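Hypothetical sugar ABC-transporter sugar binding protein (Arthrobacter globiformis, PDB 7BVT) binds cyclic alpha-maltosyl-(1→6)-maltose as the solute-binding protein of a bacterial ABC transporter and probably hands the sugar on for import. Local coordinates at residues P95-I100 against Q298-E303; N107-D112 against A311-L316; G267-A270 against E276-T279; S345-W350 against P360-M365. One frame throughout, in Å; residues are numbered along the deposited sequence.

Interaction 1 of 4, residues P95-I100 against Q298-E303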
# COMPACT_ATOMS: atom_id res chain seq x y z
N PRO A 95 -11.65 0.60 8.16
CA PRO A 95 -12.73 -0.19 8.74
C PRO A 95 -12.77 -0.10 10.26
O PRO A 95 -13.85 -0.15 10.80
CB PRO A 95 -12.42 -1.64 8.29
CG PRO A 95 -11.46 -1.49 7.15
CD PRO A 95 -10.69 -0.22 7.39
N GLN A 96 -11.61 0.11 10.89
CA GLN A 96 -11.58 0.29 12.36
C GLN A 96 -12.19 1.65 12.71
O GLN A 96 -12.96 1.74 13.69
CB GLN A 96 -10.15 0.15 12.84
CG GLN A 96 -9.63 -1.27 12.59
CD GLN A 96 -8.16 -1.31 12.89
OE1 GLN A 96 -7.79 -1.31 14.06
NE2 GLN A 96 -7.33 -1.31 11.85
N ILE A 97 -11.81 2.67 11.98
CA ILE A 97 -12.31 4.05 12.26
C ILE A 97 -13.82 4.10 12.05
O ILE A 97 -14.54 4.77 12.82
CB ILE A 97 -11.54 5.08 11.40
CG1 ILE A 97 -10.08 5.14 11.88
CG2 ILE A 97 -12.26 6.44 11.41
CD1 ILE A 97 -9.16 5.88 10.99
N ALA A 98 -14.33 3.37 11.07
CA ALA A 98 -15.78 3.33 10.78
C ALA A 98 -16.55 2.79 12.00
O ALA A 98 -17.73 3.08 12.13
CB ALA A 98 -16.02 2.51 9.53
N ASP A 99 -15.93 1.99 12.86
CA ASP A 99 -16.55 1.46 14.10
C ASP A 99 -16.33 2.43 15.27
O ASP A 99 -16.98 2.22 16.28
CB ASP A 99 -15.99 0.07 14.46
CG ASP A 99 -16.50 -1.07 13.58
OD1 ASP A 99 -17.56 -0.89 12.95
OD2 ASP A 99 -15.81 -2.13 13.52
N ILE A 100 -15.43 3.39 15.16
CA ILE A 100 -15.13 4.36 16.27
C ILE A 100 -16.18 5.46 16.27
O ILE A 100 -16.68 5.84 17.34
CB ILE A 100 -13.73 4.94 16.15
CG1 ILE A 100 -12.71 3.81 16.33
CG2 ILE A 100 -13.59 6.11 17.16
CD1 ILE A 100 -11.29 4.21 16.13
N GLN A 298 -6.11 7.59 3.34
CA GLN A 298 -7.54 7.70 3.00
C GLN A 298 -8.13 8.82 3.86
O GLN A 298 -7.84 8.84 5.05
CB GLN A 298 -8.27 6.41 3.33
CG GLN A 298 -7.50 5.13 2.98
CD GLN A 298 -7.09 5.00 1.55
OE1 GLN A 298 -7.93 5.05 0.64
NE2 GLN A 298 -5.81 4.80 1.29
N ALA A 299 -9.04 9.61 3.29
CA ALA A 299 -9.73 10.65 4.08
C ALA A 299 -11.11 10.12 4.43
O ALA A 299 -11.74 9.51 3.56
CB ALA A 299 -9.78 11.95 3.31
N MET A 300 -11.58 10.43 5.60
CA MET A 300 -12.88 10.02 6.20
C MET A 300 -13.51 11.27 6.84
O MET A 300 -12.77 12.04 7.47
CB MET A 300 -12.64 8.97 7.27
CG MET A 300 -12.13 7.66 6.67
SD MET A 300 -11.24 6.73 7.90
CE MET A 300 -9.59 7.43 7.68
N VAL A 301 -14.81 11.45 6.65
CA VAL A 301 -15.57 12.59 7.26
C VAL A 301 -16.45 12.02 8.36
O VAL A 301 -17.27 11.14 8.08
CB VAL A 301 -16.39 13.35 6.22
CG1 VAL A 301 -17.33 14.36 6.86
CG2 VAL A 301 -15.54 13.95 5.14
N PHE A 302 -16.26 12.45 9.60
CA PHE A 302 -17.13 12.02 10.71
C PHE A 302 -18.47 12.78 10.60
O PHE A 302 -18.46 14.01 10.39
CB PHE A 302 -16.49 12.26 12.08
CG PHE A 302 -15.41 11.28 12.42
CD1 PHE A 302 -15.74 9.99 12.80
CD2 PHE A 302 -14.08 11.62 12.27
CE1 PHE A 302 -14.74 9.08 13.10
CE2 PHE A 302 -13.08 10.69 12.55
CZ PHE A 302 -13.43 9.43 12.95
N GLU A 303 -19.59 12.07 10.67
CA GLU A 303 -20.92 12.69 10.42
C GLU A 303 -21.28 13.65 11.56
O GLU A 303 -21.22 13.24 12.71
CB GLU A 303 -21.99 11.64 10.32
CG GLU A 303 -23.22 12.20 9.64
CD GLU A 303 -24.01 11.07 9.06
OE1 GLU A 303 -24.51 10.26 9.86
OE2 GLU A 303 -24.01 10.94 7.82
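Ile97 carries CG2 anti to its backbone N and CG1 beside that N (chi1 -68°), which sends CG2 to Met300 and Phe302 and the longer branch, ending in CD1, to Met300. Met300 has CG anti to its carbonyl carbon. Its SD faces both branches of the isoleucine, 3.7 Å from Ile97 CG2 and 3.8 Å from Ile97 CD1. The bend of the Met300 chain at chi3 (-87°) places its CE 3.7 Å from Ile97 CD1. Phe302 brings the outer end of its ring to the same isoleucine, with CZ 3.6 Å from Ile97 CG2. The methyl meets this ring obliquely. Both partners cross Ile97 at about a right angle, and the contact is wholly apolar and buried. Here helix 94-100 packs against strand 292-301 and the residues that follow Met300, in the alpha/beta core expected of a bacterial solute-binding protein. The strand runs antiparallel to strand 86-90, to which Met300 is tied through a backbone hydrogen bond with Ala87. With an alanine at Ile97, the Met300 sulfur and the Phe302 ring end would probably lose their shared partner and a gap would open between helix and strand. Helix 70-80 adds Leu71 and Leu74 around Ile97, while Leu103 touches Phe302. Ser134 of strand 131-136 lies against Met300. The bound glucose nearest Met300 is about 12 Å from its side chain.

Interaction 2 of 4, residues N107-D112 against A311-L316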
# COMPACT_ATOMS: atom_id res chain seq x y z
N ASN A 107 -20.52 9.69 -1.18
CA ASN A 107 -21.33 9.71 -2.41
C ASN A 107 -22.39 10.80 -2.29
O ASN A 107 -23.00 10.94 -1.25
CB ASN A 107 -22.03 8.39 -2.63
CG ASN A 107 -21.08 7.30 -3.03
OD1 ASN A 107 -20.15 7.51 -3.81
ND2 ASN A 107 -21.38 6.10 -2.51
N GLY A 108 -22.51 11.58 -3.35
CA GLY A 108 -23.41 12.74 -3.37
C GLY A 108 -22.80 13.97 -2.72
O GLY A 108 -23.47 15.02 -2.73
N ARG A 109 -21.58 13.87 -2.18
CA ARG A 109 -20.88 15.03 -1.55
C ARG A 109 -19.66 15.38 -2.40
O ARG A 109 -19.43 16.54 -2.70
CB ARG A 109 -20.52 14.70 -0.10
CG ARG A 109 -21.71 14.37 0.79
CD ARG A 109 -21.38 14.38 2.28
NE ARG A 109 -22.37 13.59 3.06
CZ ARG A 109 -23.52 14.07 3.50
NH1 ARG A 109 -23.83 15.34 3.35
NH2 ARG A 109 -24.36 13.30 4.17
N ILE A 110 -18.89 14.40 -2.78
CA ILE A 110 -17.78 14.57 -3.75
C ILE A 110 -18.35 14.32 -5.14
O ILE A 110 -19.13 13.37 -5.29
CB ILE A 110 -16.63 13.62 -3.38
CG1 ILE A 110 -16.14 13.92 -1.96
CG2 ILE A 110 -15.54 13.65 -4.43
CD1 ILE A 110 -14.98 13.05 -1.50
N PRO A 111 -17.97 15.08 -6.17
CA PRO A 111 -18.58 14.90 -7.49
C PRO A 111 -18.45 13.46 -7.99
O PRO A 111 -17.42 12.79 -7.85
CB PRO A 111 -17.80 15.84 -8.40
CG PRO A 111 -17.43 16.95 -7.45
CD PRO A 111 -17.04 16.21 -6.20
N ASP A 112 -19.54 12.97 -8.56
CA ASP A 112 -19.57 11.61 -9.11
C ASP A 112 -18.38 11.37 -10.04
O ASP A 112 -17.70 10.28 -9.95
CB ASP A 112 -20.87 11.36 -9.87
CG ASP A 112 -22.21 11.57 -9.16
OD1 ASP A 112 -22.27 11.76 -7.93
OD2 ASP A 112 -23.23 11.47 -9.86
N ALA A 311 -19.31 20.78 4.00
CA ALA A 311 -18.13 21.69 4.10
C ALA A 311 -16.83 20.86 4.01
O ALA A 311 -15.88 21.20 3.25
CB ALA A 311 -18.15 22.47 5.39
N ALA A 312 -16.79 19.77 4.76
CA ALA A 312 -15.61 18.89 4.79
C ALA A 312 -15.41 18.31 3.40
O ALA A 312 -14.28 18.25 2.88
CB ALA A 312 -15.83 17.80 5.81
N ALA A 313 -16.50 17.79 2.81
CA ALA A 313 -16.40 17.14 1.49
C ALA A 313 -16.03 18.18 0.41
O ALA A 313 -15.43 17.82 -0.60
CB ALA A 313 -17.72 16.44 1.16
N ASP A 314 -16.29 19.46 0.61
CA ASP A 314 -15.92 20.52 -0.35
C ASP A 314 -14.39 20.59 -0.42
O ASP A 314 -13.84 20.67 -1.53
CB ASP A 314 -16.50 21.89 -0.02
CG ASP A 314 -16.21 22.92 -1.09
OD1 ASP A 314 -16.88 22.85 -2.15
OD2 ASP A 314 -15.27 23.77 -0.90
N PHE A 315 -13.73 20.55 0.73
CA PHE A 315 -12.25 20.54 0.77
C PHE A 315 -11.71 19.26 0.10
O PHE A 315 -10.82 19.36 -0.78
CB PHE A 315 -11.74 20.67 2.19
CG PHE A 315 -10.26 20.43 2.27
CD1 PHE A 315 -9.37 21.28 1.63
CD2 PHE A 315 -9.79 19.30 2.91
CE1 PHE A 315 -8.02 21.01 1.65
CE2 PHE A 315 -8.43 19.04 2.94
CZ PHE A 315 -7.54 19.91 2.33
N LEU A 316 -12.29 18.11 0.42
CA LEU A 316 -11.80 16.84 -0.17
C LEU A 316 -12.05 16.87 -1.68
O LEU A 316 -11.19 16.42 -2.44
CB LEU A 316 -12.50 15.66 0.51
CG LEU A 316 -12.16 15.38 1.97
CD1 LEU A 316 -12.86 14.13 2.47
CD2 LEU A 316 -10.67 15.27 2.21
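Arg109 and Ala313 are the point of closest backbone approach, their CA atoms 5.8 Å apart, where the irregular segment 107-112 passes one turn of helix 306-319. The small alanine permits this short spacing. Its CB meets Arg109 CB at 3.5 Å, methyl against methylene. Beyond CB the arginine turns away from the segment 311-316. Its CG lies beside the backbone N (chi1 -60°), and the chain then runs extended from CG to NE. This carries the guanidinium group to Asp310, with which NH1 forms a salt bridge. NE makes a weak hydrogen bond to the backbone O of Asp105, and Asp306 and Asp309 are longer, weak ion partners of NH2. The Asp310 salt bridge is thus the main polar tie of this side chain. Ile110 supplies the deeper apolar part. Its CG1 is 4.3 Å from Ala313 CB, and its CD1 reaches Leu316 CB at 4.1 Å. Pro111, next along the loop, is the N-cap of helix 112-117. The contact joins the loop between helices 94-100 and 112-117 to helix 306-319. The inner side of that helix lies on the sheet: Ala312 and Leu316 pack on Val301 of strand 292-301 and on Ile86 of strand 86-90, and Ala311 touches Val28 and Val30 of strand 28-34.

Interaction 3 of 4, residues G267-A270 against E276-T279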
# COMPACT_ATOMS: atom_id res chain seq x y z
N GLY A 267 11.67 7.88 -3.89
CA GLY A 267 11.85 9.27 -3.46
C GLY A 267 12.97 9.37 -2.44
O GLY A 267 13.84 10.25 -2.60
N ILE A 268 12.93 8.54 -1.41
CA ILE A 268 13.97 8.50 -0.34
C ILE A 268 15.34 8.29 -0.99
O ILE A 268 16.26 9.08 -0.71
CB ILE A 268 13.62 7.43 0.69
CG1 ILE A 268 12.34 7.80 1.43
CG2 ILE A 268 14.79 7.21 1.64
CD1 ILE A 268 11.64 6.64 2.04
N TRP A 269 15.47 7.35 -1.92
CA TRP A 269 16.78 7.01 -2.56
C TRP A 269 17.15 7.90 -3.75
O TRP A 269 18.36 8.03 -4.00
CB TRP A 269 16.78 5.54 -2.96
CG TRP A 269 17.00 4.65 -1.78
CD1 TRP A 269 17.12 4.99 -0.47
CD2 TRP A 269 17.06 3.22 -1.83
NE1 TRP A 269 17.28 3.88 0.30
CE2 TRP A 269 17.24 2.77 -0.51
CE3 TRP A 269 16.99 2.30 -2.87
CZ2 TRP A 269 17.37 1.43 -0.19
CZ3 TRP A 269 17.11 0.96 -2.56
CH2 TRP A 269 17.29 0.54 -1.25
N ALA A 270 16.21 8.40 -4.54
CA ALA A 270 16.58 9.13 -5.78
C ALA A 270 17.40 10.36 -5.37
O ALA A 270 18.24 10.79 -6.16
CB ALA A 270 15.38 9.47 -6.65
N GLU A 276 23.42 2.31 -7.06
CA GLU A 276 22.72 2.48 -8.35
C GLU A 276 21.59 1.45 -8.35
O GLU A 276 21.84 0.27 -8.56
CB GLU A 276 23.62 2.34 -9.56
CG GLU A 276 22.92 2.48 -10.92
CD GLU A 276 22.70 3.90 -11.44
OE1 GLU A 276 23.22 4.85 -10.80
OE2 GLU A 276 21.99 4.07 -12.50
N PHE A 277 20.38 1.92 -8.11
CA PHE A 277 19.19 1.03 -8.12
C PHE A 277 18.40 1.20 -9.40
O PHE A 277 18.32 2.30 -10.01
CB PHE A 277 18.35 1.27 -6.87
CG PHE A 277 17.58 2.55 -6.83
CD1 PHE A 277 18.17 3.69 -6.31
CD2 PHE A 277 16.26 2.62 -7.26
CE1 PHE A 277 17.46 4.88 -6.25
CE2 PHE A 277 15.57 3.80 -7.20
CZ PHE A 277 16.16 4.94 -6.71
N GLY A 278 17.70 0.12 -9.75
CA GLY A 278 16.70 0.07 -10.81
C GLY A 278 15.34 -0.34 -10.23
O GLY A 278 15.29 -0.77 -9.05
N THR A 279 14.31 -0.12 -11.01
CA THR A 279 12.95 -0.46 -10.58
C THR A 279 12.26 -1.18 -11.71
O THR A 279 12.61 -1.02 -12.92
CB THR A 279 12.17 0.78 -10.11
OG1 THR A 279 11.96 1.57 -11.28
CG2 THR A 279 12.87 1.54 -9.01
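Trp269 and Phe277 form an edge-to-face aromatic pair. The edge of the indole's six-membered ring points at the face of the Phe277 ring, with centroids 5.6 Å apart and planes at 64°. Trp269 CE3 is the atom over that face, 3.9 Å above the plane and displaced toward the rim. The second kind of contact is apolar, a methylene against ring carbons. Trp269 CB sits 3.4 Å from Phe277 CE1 and 3.8 Å from Phe277 CZ. Phe277 holds its CG between backbone N and carbonyl carbon (chi1 72°), and this turns the ring toward the helix. A polar backbone atom also comes near: Ala270 N lies at the ring edge, 4.1 Å from Phe277 CZ. A cation-pi contact with Arg357 adds to the ring's surroundings, and Arg357 NH1 also donates to the Phe277 backbone O. A serine at Phe277 would probably lose the aromatic pair and leave the Trp269 edge and the Arg357 guanidinium without their ring. The contact closes the short connection from helix 264-271 to strand 277-280. That strand pairs antiparallel with strand 140-147, whose Met145 touches both aromatic side chains. Phe275, in the connection itself, makes a further edge-to-face pair with Trp269.

Interaction 4 of 4, residues S345-W350 against P360-M365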
# COMPACT_ATOMS: atom_id res chain seq x y z
N SER A 345 -0.62 12.25 -20.00
CA SER A 345 0.64 12.73 -20.63
C SER A 345 1.37 13.72 -19.73
O SER A 345 2.57 13.56 -19.54
CB SER A 345 0.34 13.36 -21.98
OG SER A 345 -0.05 12.34 -22.87
N ALA A 346 0.68 14.71 -19.20
CA ALA A 346 1.29 15.72 -18.30
C ALA A 346 2.12 14.98 -17.26
O ALA A 346 3.35 15.22 -17.22
CB ALA A 346 0.26 16.58 -17.64
N TYR A 347 1.48 14.13 -16.45
CA TYR A 347 2.10 13.55 -15.24
C TYR A 347 3.19 12.59 -15.70
O TYR A 347 4.27 12.64 -15.09
CB TYR A 347 1.07 12.84 -14.35
CG TYR A 347 1.64 12.11 -13.17
CD1 TYR A 347 2.18 12.79 -12.10
CD2 TYR A 347 1.68 10.71 -13.15
CE1 TYR A 347 2.78 12.13 -11.04
CE2 TYR A 347 2.24 10.04 -12.09
CZ TYR A 347 2.77 10.74 -11.02
OH TYR A 347 3.35 10.06 -10.02
N LEU A 348 2.91 11.76 -16.68
CA LEU A 348 3.86 10.73 -17.19
C LEU A 348 5.12 11.41 -17.73
O LEU A 348 6.21 10.86 -17.50
CB LEU A 348 3.18 9.83 -18.21
CG LEU A 348 2.15 8.88 -17.59
CD1 LEU A 348 1.30 8.23 -18.65
CD2 LEU A 348 2.81 7.86 -16.70
N GLU A 349 4.99 12.57 -18.38
CA GLU A 349 6.14 13.26 -19.02
C GLU A 349 7.06 13.78 -17.92
O GLU A 349 8.29 13.61 -17.97
CB GLU A 349 5.66 14.41 -19.90
CG GLU A 349 5.18 13.92 -21.24
CD GLU A 349 4.97 15.04 -22.25
OE1 GLU A 349 5.67 16.08 -22.10
OE2 GLU A 349 4.11 14.87 -23.15
N TRP A 350 6.44 14.35 -16.93
CA TRP A 350 7.09 14.79 -15.69
C TRP A 350 7.80 13.62 -15.00
O TRP A 350 8.94 13.77 -14.46
CB TRP A 350 6.03 15.37 -14.80
CG TRP A 350 6.72 16.01 -13.67
CD1 TRP A 350 7.31 17.24 -13.68
CD2 TRP A 350 7.05 15.38 -12.42
NE1 TRP A 350 7.92 17.46 -12.48
CE2 TRP A 350 7.79 16.33 -11.70
CE3 TRP A 350 6.77 14.13 -11.85
CZ2 TRP A 350 8.22 16.07 -10.40
CZ3 TRP A 350 7.24 13.86 -10.58
CH2 TRP A 350 7.95 14.83 -9.87
N PRO A 360 7.44 2.54 -13.28
CA PRO A 360 6.83 1.22 -13.16
C PRO A 360 5.76 1.23 -12.06
O PRO A 360 4.77 0.53 -12.21
CB PRO A 360 8.01 0.33 -12.74
CG PRO A 360 9.16 1.02 -13.45
CD PRO A 360 8.91 2.50 -13.17
N TYR A 361 5.98 1.97 -11.00
CA TYR A 361 5.02 2.05 -9.87
C TYR A 361 3.73 2.71 -10.34
O TYR A 361 2.61 2.30 -9.99
CB TYR A 361 5.67 2.79 -8.71
CG TYR A 361 6.77 2.04 -8.01
CD1 TYR A 361 6.49 1.22 -6.93
CD2 TYR A 361 8.10 2.22 -8.37
CE1 TYR A 361 7.47 0.57 -6.23
CE2 TYR A 361 9.10 1.57 -7.67
CZ TYR A 361 8.79 0.76 -6.59
OH TYR A 361 9.73 0.09 -5.88
N VAL A 362 3.88 3.76 -11.16
CA VAL A 362 2.69 4.47 -11.70
C VAL A 362 1.89 3.50 -12.57
O VAL A 362 0.67 3.45 -12.44
CB VAL A 362 3.13 5.74 -12.45
CG1 VAL A 362 1.91 6.36 -13.12
CG2 VAL A 362 3.85 6.71 -11.52
N GLU A 363 2.57 2.76 -13.45
CA GLU A 363 1.92 1.87 -14.42
C GLU A 363 1.22 0.74 -13.65
O GLU A 363 0.15 0.32 -14.06
CB GLU A 363 2.98 1.40 -15.42
CG GLU A 363 3.41 2.54 -16.33
CD GLU A 363 4.40 2.13 -17.41
OE1 GLU A 363 4.39 2.76 -18.45
OE2 GLU A 363 5.17 1.20 -17.18
N GLN A 364 1.74 0.39 -12.47
CA GLN A 364 1.15 -0.73 -11.70
C GLN A 364 -0.19 -0.30 -11.10
O GLN A 364 -0.87 -1.19 -10.57
CB GLN A 364 2.05 -1.19 -10.56
CG GLN A 364 3.22 -2.03 -11.07
CD GLN A 364 4.01 -2.67 -9.95
OE1 GLN A 364 4.40 -3.85 -10.08
NE2 GLN A 364 4.27 -1.95 -8.84
N MET A 365 -0.54 1.00 -11.07
CA MET A 365 -1.81 1.40 -10.41
C MET A 365 -2.97 0.66 -11.09
O MET A 365 -3.89 0.30 -10.38
CB MET A 365 -2.01 2.92 -10.45
CG MET A 365 -1.07 3.65 -9.50
SD MET A 365 -1.31 3.28 -7.78
CE MET A 365 -2.96 3.94 -7.53
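Val362 fits its two methyl groups against Tyr347 and Leu348. CG2 lies 3.7 Å from Tyr347 CE2 and equally 3.7 Å from Tyr347 OH, so it meets the phenol at the end of the ring. CG1 is 3.8 Å from Tyr347 CE2 and lies in the ring plane, at the edge. The valine therefore abuts the rim of the tyrosine and does not stack on it. The two side chains come from opposite directions. Leu348 approaches at a slant, and its CD2 reaches Val362 CG1 at 4.0 Å. The same CG1 methyl thus touches both residues of the facing helix. Tyr347 has CG anti to the backbone N (chi1 174°), which directs the ring across to Val362. The arrangement is two short helices, 345-354 and 359-363, joined by a brief connection and packed through apolar side chains. They belong to the largely helical later part of this solute-binding protein. Pro336 and Leu358 also touch the Tyr347 side chain. Segment 360-365 is tied to its surroundings: Tyr361 OH bonds to Glu261 O, while Gln364 NE2 bonds to Leu142 O and Gln364 OE1 to Val282 N. Leu142 is one of the residues lining the bound glycan's pocket.

Overall arrangement
All four contacts are mainly apolar and mostly buried, but they differ in their setting. Interactions 1 and 2 touch where Ala299 and Val301 of strand 292-301 meet Leu316 and Ala312 of helix 306-319. Interaction 1 is wholly buried; interaction 2 has a charged edge, where the partly exposed Arg109 faces acidic residues. Interactions 3 and 4 form a second touching pair, joined by Thr279 with Pro360 and Tyr361. Interaction 3 combines buried aromatic rings with an exposed alanine, whereas interaction 4 sets aliphatic groups against a phenol rim and includes the partly exposed Leu348. Interactions 1 and 3 reach the same sheet, with centres about 34 Å apart on opposite sides of the chain's centre.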